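Local atomic coordinates of protein-disulfide isomerase (Novosphingobium aromaticivorans, PDB entry 3GMF), a protein that probably rearranges or exchanges disulfide bonds in other proteins, using a thioredoxin-type fold enlarged by several additional helices. Residues G44-Q47 / A52-V55; N57-P62 / T66-T71; I177-T182 / A186-Q191. All coordinates share one frame; numbering follows the deposited sequence.

Contact 1 of 3, residues G44-Q47 / A52-V55; sequences GMVQ and AIEV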
# COMPACT_ATOMS: atom_id res chain seq x y z
N GLY A 44 -4.57 -19.96 -4.48
CA GLY A 44 -5.91 -20.21 -5.02
C GLY A 44 -6.18 -19.60 -6.39
O GLY A 44 -6.97 -20.14 -7.17
N MET A 45 -5.51 -18.49 -6.69
CA MET A 45 -5.92 -17.68 -7.84
C MET A 45 -4.79 -17.25 -8.78
O MET A 45 -4.89 -17.42 -10.01
CB MET A 45 -6.71 -16.45 -7.36
CG MET A 45 -7.39 -15.64 -8.46
SD MET A 45 -8.23 -14.12 -7.91
CE MET A 45 -6.88 -12.99 -7.65
N VAL A 46 -3.73 -16.69 -8.20
CA VAL A 46 -2.64 -16.09 -8.95
C VAL A 46 -1.73 -17.16 -9.58
O VAL A 46 -1.49 -17.14 -10.80
CB VAL A 46 -1.82 -15.11 -8.06
CG1 VAL A 46 -0.63 -14.53 -8.82
CG2 VAL A 46 -2.73 -13.99 -7.55
N GLN A 47 -1.26 -18.09 -8.74
CA GLN A 47 -0.36 -19.16 -9.20
C GLN A 47 -1.02 -20.02 -10.30
O GLN A 47 -0.37 -20.29 -11.32
CB GLN A 47 0.16 -20.00 -8.02
CG GLN A 47 1.44 -20.79 -8.31
CD GLN A 47 1.19 -22.21 -8.83
OE1 GLN A 47 2.10 -22.84 -9.36
NE2 GLN A 47 -0.04 -22.70 -8.66
N ALA A 52 -5.57 -12.11 -11.35
CA ALA A 52 -4.42 -11.28 -11.05
C ALA A 52 -4.84 -10.20 -10.04
O ALA A 52 -6.01 -9.84 -9.98
CB ALA A 52 -3.89 -10.63 -12.31
N ILE A 53 -3.88 -9.68 -9.29
CA ILE A 53 -4.16 -8.67 -8.26
C ILE A 53 -3.45 -7.38 -8.58
O ILE A 53 -2.22 -7.36 -8.72
CB ILE A 53 -3.73 -9.11 -6.85
CG1 ILE A 53 -4.37 -10.46 -6.49
CG2 ILE A 53 -4.14 -8.04 -5.81
CD1 ILE A 53 -3.73 -11.13 -5.31
N GLU A 54 -4.21 -6.30 -8.68
CA GLU A 54 -3.67 -4.99 -8.92
C GLU A 54 -3.71 -4.21 -7.61
O GLU A 54 -4.78 -3.86 -7.13
CB GLU A 54 -4.48 -4.27 -9.97
CG GLU A 54 -3.93 -2.92 -10.35
CD GLU A 54 -4.71 -2.32 -11.50
OE1 GLU A 54 -5.25 -3.09 -12.33
OE2 GLU A 54 -4.79 -1.09 -11.58
N VAL A 55 -2.55 -3.97 -7.03
CA VAL A 55 -2.46 -3.25 -5.76
C VAL A 55 -2.31 -1.79 -6.07
O VAL A 55 -1.42 -1.38 -6.81
CB VAL A 55 -1.29 -3.77 -4.91
CG1 VAL A 55 -1.05 -2.88 -3.68
CG2 VAL A 55 -1.57 -5.20 -4.49

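Contact 2 of 3, residues N57-P62 / T66-T71; sequences NFVRDP and TVALIT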
# COMPACT_ATOMS: atom_id res chain seq x y z
N ASN A 57 -1.84 1.92 -4.29
CA ASN A 57 -1.49 2.66 -3.08
C ASN A 57 -2.46 3.81 -2.91
O ASN A 57 -2.37 4.84 -3.60
CB ASN A 57 -0.05 3.16 -3.13
CG ASN A 57 0.95 2.03 -3.24
OD1 ASN A 57 1.67 1.92 -4.23
ND2 ASN A 57 0.99 1.19 -2.24
N PHE A 58 -3.39 3.63 -1.99
CA PHE A 58 -4.36 4.67 -1.69
C PHE A 58 -3.77 5.43 -0.51
O PHE A 58 -3.88 5.00 0.65
CB PHE A 58 -5.69 4.03 -1.30
CG PHE A 58 -6.79 5.02 -1.11
CD1 PHE A 58 -7.44 5.58 -2.20
CD2 PHE A 58 -7.17 5.41 0.19
CE1 PHE A 58 -8.47 6.51 -2.01
CE2 PHE A 58 -8.20 6.33 0.39
CZ PHE A 58 -8.85 6.88 -0.70
N VAL A 59 -3.15 6.58 -0.80
CA VAL A 59 -2.33 7.26 0.21
C VAL A 59 -3.18 8.23 1.03
O VAL A 59 -3.72 9.19 0.47
CB VAL A 59 -1.17 8.01 -0.46
CG1 VAL A 59 -0.39 8.80 0.59
CG2 VAL A 59 -0.24 7.03 -1.22
N ARG A 60 -3.29 8.00 2.34
CA ARG A 60 -4.27 8.71 3.18
C ARG A 60 -3.69 9.86 4.01
O ARG A 60 -4.45 10.73 4.48
CB ARG A 60 -4.96 7.74 4.15
CG ARG A 60 -5.72 6.57 3.47
CD ARG A 60 -6.47 5.75 4.51
NE ARG A 60 -5.55 5.31 5.56
CZ ARG A 60 -5.89 5.13 6.83
NH1 ARG A 60 -7.14 5.35 7.21
NH2 ARG A 60 -4.96 4.75 7.72
N ASP A 61 -2.37 9.81 4.22
CA ASP A 61 -1.68 10.70 5.19
C ASP A 61 -0.17 10.70 4.86
O ASP A 61 0.30 9.89 4.06
CB ASP A 61 -2.00 10.28 6.65
CG ASP A 61 -1.48 8.89 6.99
OD1 ASP A 61 -0.25 8.71 6.95
OD2 ASP A 61 -2.30 7.98 7.27
N PRO A 62 0.60 11.66 5.42
CA PRO A 62 2.00 11.76 5.02
C PRO A 62 2.88 10.60 5.52
O PRO A 62 3.96 10.40 4.97
CB PRO A 62 2.46 13.10 5.64
CG PRO A 62 1.21 13.80 6.02
CD PRO A 62 0.21 12.73 6.35
N THR A 66 5.11 8.43 3.02
CA THR A 66 6.53 8.12 3.24
C THR A 66 6.81 6.64 2.95
O THR A 66 7.76 6.31 2.24
CB THR A 66 6.97 8.50 4.67
OG1 THR A 66 6.69 9.88 4.91
CG2 THR A 66 8.49 8.23 4.89
N VAL A 67 5.97 5.75 3.48
CA VAL A 67 6.10 4.32 3.18
C VAL A 67 5.92 4.02 1.67
O VAL A 67 6.69 3.24 1.08
CB VAL A 67 5.12 3.50 4.00
CG1 VAL A 67 5.28 2.04 3.65
CG2 VAL A 67 5.41 3.72 5.48
N ALA A 68 4.93 4.66 1.06
CA ALA A 68 4.65 4.45 -0.37
C ALA A 68 5.79 4.97 -1.26
O ALA A 68 6.05 4.39 -2.30
CB ALA A 68 3.31 5.08 -0.76
N LEU A 69 6.48 6.02 -0.83
CA LEU A 69 7.68 6.43 -1.58
C LEU A 69 8.70 5.31 -1.60
O LEU A 69 9.25 5.00 -2.66
CB LEU A 69 8.28 7.73 -1.04
CG LEU A 69 7.44 8.97 -1.36
CD1 LEU A 69 7.83 10.08 -0.36
CD2 LEU A 69 7.55 9.39 -2.85
N ILE A 70 8.91 4.67 -0.45
CA ILE A 70 9.89 3.59 -0.32
C ILE A 70 9.49 2.40 -1.20
O ILE A 70 10.27 1.99 -2.07
CB ILE A 70 10.09 3.14 1.14
CG1 ILE A 70 10.51 4.33 2.03
CG2 ILE A 70 11.13 2.01 1.23
CD1 ILE A 70 10.47 4.03 3.54
N THR A 71 8.27 1.89 -1.03
CA THR A 71 7.84 0.70 -1.80
C THR A 71 7.77 0.97 -3.32
O THR A 71 8.02 0.06 -4.13
CB THR A 71 6.50 0.11 -1.27
OG1 THR A 71 5.44 1.03 -1.53
CG2 THR A 71 6.59 -0.16 0.24

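Contact 3 of 3, residues I177-T182 / A186-Q191; sequences ILLAGT and ASLRPQ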
# COMPACT_ATOMS: atom_id res chain seq x y z
N ILE A 177 -16.19 -3.21 -10.99
CA ILE A 177 -17.26 -2.90 -10.05
C ILE A 177 -16.67 -2.74 -8.66
O ILE A 177 -16.02 -3.66 -8.16
CB ILE A 177 -18.38 -4.00 -10.06
CG1 ILE A 177 -19.19 -3.95 -11.37
CG2 ILE A 177 -19.31 -3.89 -8.83
CD1 ILE A 177 -19.90 -2.62 -11.65
N LEU A 178 -16.89 -1.57 -8.05
CA LEU A 178 -16.44 -1.32 -6.67
C LEU A 178 -17.35 -2.10 -5.74
O LEU A 178 -18.58 -2.02 -5.85
CB LEU A 178 -16.44 0.17 -6.28
CG LEU A 178 -15.86 0.47 -4.89
CD1 LEU A 178 -14.34 0.40 -4.83
CD2 LEU A 178 -16.37 1.80 -4.31
N LEU A 179 -16.75 -2.89 -4.86
CA LEU A 179 -17.53 -3.79 -4.05
C LEU A 179 -18.06 -3.09 -2.80
O LEU A 179 -17.29 -2.81 -1.87
CB LEU A 179 -16.70 -5.03 -3.69
CG LEU A 179 -16.12 -5.79 -4.88
CD1 LEU A 179 -15.34 -7.04 -4.36
CD2 LEU A 179 -17.21 -6.23 -5.90
N ALA A 180 -19.36 -2.81 -2.80
CA ALA A 180 -20.06 -2.32 -1.60
C ALA A 180 -19.90 -3.25 -0.39
O ALA A 180 -19.87 -4.47 -0.55
CB ALA A 180 -21.56 -2.12 -1.89
N GLY A 181 -19.76 -2.65 0.80
CA GLY A 181 -19.71 -3.39 2.07
C GLY A 181 -18.60 -4.41 2.23
O GLY A 181 -18.66 -5.28 3.10
N THR A 182 -17.55 -4.27 1.42
CA THR A 182 -16.51 -5.29 1.33
C THR A 182 -15.18 -4.65 1.71
O THR A 182 -14.54 -3.96 0.88
CB THR A 182 -16.45 -5.87 -0.10
OG1 THR A 182 -17.76 -6.34 -0.47
CG2 THR A 182 -15.41 -7.01 -0.20
N ALA A 186 -12.97 -11.74 4.91
CA ALA A 186 -14.18 -12.53 5.16
C ALA A 186 -15.31 -12.15 4.21
O ALA A 186 -16.03 -13.03 3.72
CB ALA A 186 -14.61 -12.36 6.61
N SER A 187 -15.44 -10.85 3.93
CA SER A 187 -16.41 -10.36 2.94
C SER A 187 -15.94 -10.49 1.47
O SER A 187 -16.75 -10.67 0.55
CB SER A 187 -16.84 -8.92 3.26
OG SER A 187 -15.75 -8.03 3.29
N LEU A 188 -14.64 -10.36 1.25
CA LEU A 188 -14.10 -10.45 -0.08
C LEU A 188 -14.09 -11.87 -0.66
O LEU A 188 -14.51 -12.08 -1.80
CB LEU A 188 -12.70 -9.85 -0.13
CG LEU A 188 -12.04 -9.89 -1.53
CD1 LEU A 188 -12.80 -9.08 -2.60
CD2 LEU A 188 -10.60 -9.43 -1.41
N ARG A 189 -13.58 -12.82 0.12
CA ARG A 189 -13.34 -14.18 -0.39
C ARG A 189 -14.55 -14.84 -1.09
O ARG A 189 -14.36 -15.39 -2.19
CB ARG A 189 -12.73 -15.09 0.68
CG ARG A 189 -12.47 -16.51 0.20
CD ARG A 189 -11.76 -17.33 1.22
NE ARG A 189 -12.67 -17.78 2.27
CZ ARG A 189 -12.33 -18.63 3.23
NH1 ARG A 189 -11.11 -19.14 3.27
NH2 ARG A 189 -13.23 -18.99 4.14
N PRO A 190 -15.77 -14.78 -0.50
CA PRO A 190 -16.88 -15.42 -1.21
C PRO A 190 -17.17 -14.80 -2.58
O PRO A 190 -17.58 -15.51 -3.51
CB PRO A 190 -18.08 -15.24 -0.26
CG PRO A 190 -17.47 -14.98 1.09
CD PRO A 190 -16.22 -14.19 0.78
N GLN A 191 -16.93 -13.49 -2.73
CA GLN A 191 -17.10 -12.84 -4.02
C GLN A 191 -16.06 -13.25 -5.04
O GLN A 191 -16.38 -13.40 -6.23
CB GLN A 191 -17.17 -11.32 -3.85
CG GLN A 191 -18.26 -10.95 -2.85
CD GLN A 191 -18.41 -9.45 -2.66
OE1 GLN A 191 -18.96 -8.75 -3.51
NE2 GLN A 191 -17.94 -8.96 -1.51
O HOH W 1 -16.29 -5.53 5.32

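Contact 1 of 3, residues G44-Q47 / A52-V55
Met45 and Val46, near the C-terminal end of helix 28-46, both lay methyl groups against Ile53 of strand 51-57. The nearest approach is the terminal methyl CE of Met45, which meets Ile53 CG1 at 3.7 Å as the two side chains run obliquely past one another. Beside it, Val46 CG2 touches Ile53 CD1 at 3.8 Å, its side chain crossing that of Ile53 at about a right angle. CE also lies 4.0 Å from the carbonyl oxygen Ala52 O, a plain van der Waals neighbour. No hydrogen bond joins the two segments.

Torsions explain the reach. Met45 is extended through chi1 (-170°) and chi2 and bends only at chi3 (76°), which swings CE round to the strand. Isoleucine suits the receiving position: with CG1 beside the backbone N (chi1 -55°), its CG1-CD1 arm extends to the helix and offers one carbon to each partner. The backbones are closest at Val46 CA and Ala52 CA, 5.5 Å apart, so the short CG2 branch of Val46 suffices to reach Ile53. Ala52, whose CB points away from the helix, fits its small methyl against Leu9 on strand 7-10.

Farther out, backbone bonds tie Met45 to Gly51 across the turn, while Ala52 pairs with Leu17 and Leu19 and Ile53 with Leu10. In chain order, strand 17-23, helix 28-46 and strand 51-57 form a beta-alpha-beta unit whose two strands pair in parallel. Met45 also touches Ile192 and Leu196 of helix 185-196, and Val46 touches Leu10, so the helix end meets two strands and the C-terminal helix.

Contact 2 of 3, residues N57-P62 / T66-T71
Thr66 reaches back one helical turn to Pro62, the first residue of helix 62-73. Its CB lies 3.6 Å from Pro62 O, and from there OG1 extends to donate a hydrogen bond of 2.8 Å to Pro62 O, tilted 18° from the carbonyl plane. The hydroxyl can fold back like this because chi1 (-56°) sets OG1 beside the backbone N. The remaining branch, CG2, is turned anti to that N, and the side chain as a whole packs on Thr117 and Ile120 of helix 113-123. Thr66 N gives Pro62 O the ordinary i to i+4 helix bond, 3.0 Å long. One oxygen in the first turn therefore takes two donors from a single residue, and the buried threonine hydroxyl is satisfied within its own helix.

Two residues further along the helix, Val59 CG2 rests on Ala68 CB at 4.1 Å. That CB points toward the loop, and its small methyl leaves room for the branched Val59 and for Leu153 of helix 147-164.

Asp61 is the N-cap: OD1 accepts from Asp64 N. Proline suits the next position, since the first turn of a helix asks no hydrogen bond of its N. Asp61 OD2 and Arg60 NH2 both bond to Thr26 OG1, and Arg60 touches Cys27, so this aspartate-capped, proline-led helix start, following an interior strand, borders the Cys27/Cys30 CxxC, probably the redox pair of a thioredoxin-type site; the helix itself leads to Cys73, disulfide-bonded to Cys143.

Contact 3 of 3, residues I177-T182 / A186-Q191
The flat amide of Gln191 meets Thr182 through its NE2 group, and both hydrogen-bond partners of NE2 lie in the amide plane. One is Thr182 OG1, at 2.8 Å and an N-H...O angle of 160°; the other is Ser187 O, a turn earlier in the helix, at 2.9 Å. Off to one side of that plane sit the methyls of Leu179, with CD2 3.9 Å from Gln191 OE1. Two nearly straight bonds in the plane fix how the amide is turned. Thr182 OG1 in turn donates to Ala180 O at 2.8 Å. Without the amide, as with an alanine here, Thr182 OG1 and Ser187 O would probably lose their shared donor, and the turn would be less firmly tied to the helix.

Thr182 chi1 (-55°) puts OG1 beside its backbone N, where it takes the amide N-H, and turns CG2 against Leu188 CA at 3.7 Å. Next to these polar links, Leu188 CD1 meets Leu179 CD1 at 3.7 Å, the leucines crossing at about a right angle. Ser187 OG hydrogen-bonds to Asp184 OD1; a water donates long bonds to both Ser187 OG and Gly181 O.

Gly181 has a positive phi (60°), which glycine tolerates readily, in the type II turn Leu179-Thr182. Antiparallel strands 171-174 and 177-178, with Leu179 bonded by its backbone to Phe172, form a beta-hairpin, and helix 185-196 follows: the hairpin and C-terminal helix that close the thioredoxin fold.

Overall arrangement
The three contacts lie in series along the chain; contacts 1 and 2 adjoin in sequence, and contact 3 touches neither. Contacts 1 and 3 both reach the same sheet, their centres about 15 Å apart, yet they differ in chemistry: contact 1 is a buried, mainly apolar seam without a hydrogen bond across it, whereas contact 3, at the edge strand, is partly open and combines leucine packing with a side-chain hydrogen-bond chain and a water. Helix 185-196 links them, carrying one half of contact 3 and touching Met45 of contact 1. Contact 2 lies nearest the centre of the chain, about 7 Å from it, but is only partly buried; it continues directly from strand 51-57 and relies on hydrogen bonds within a helix start.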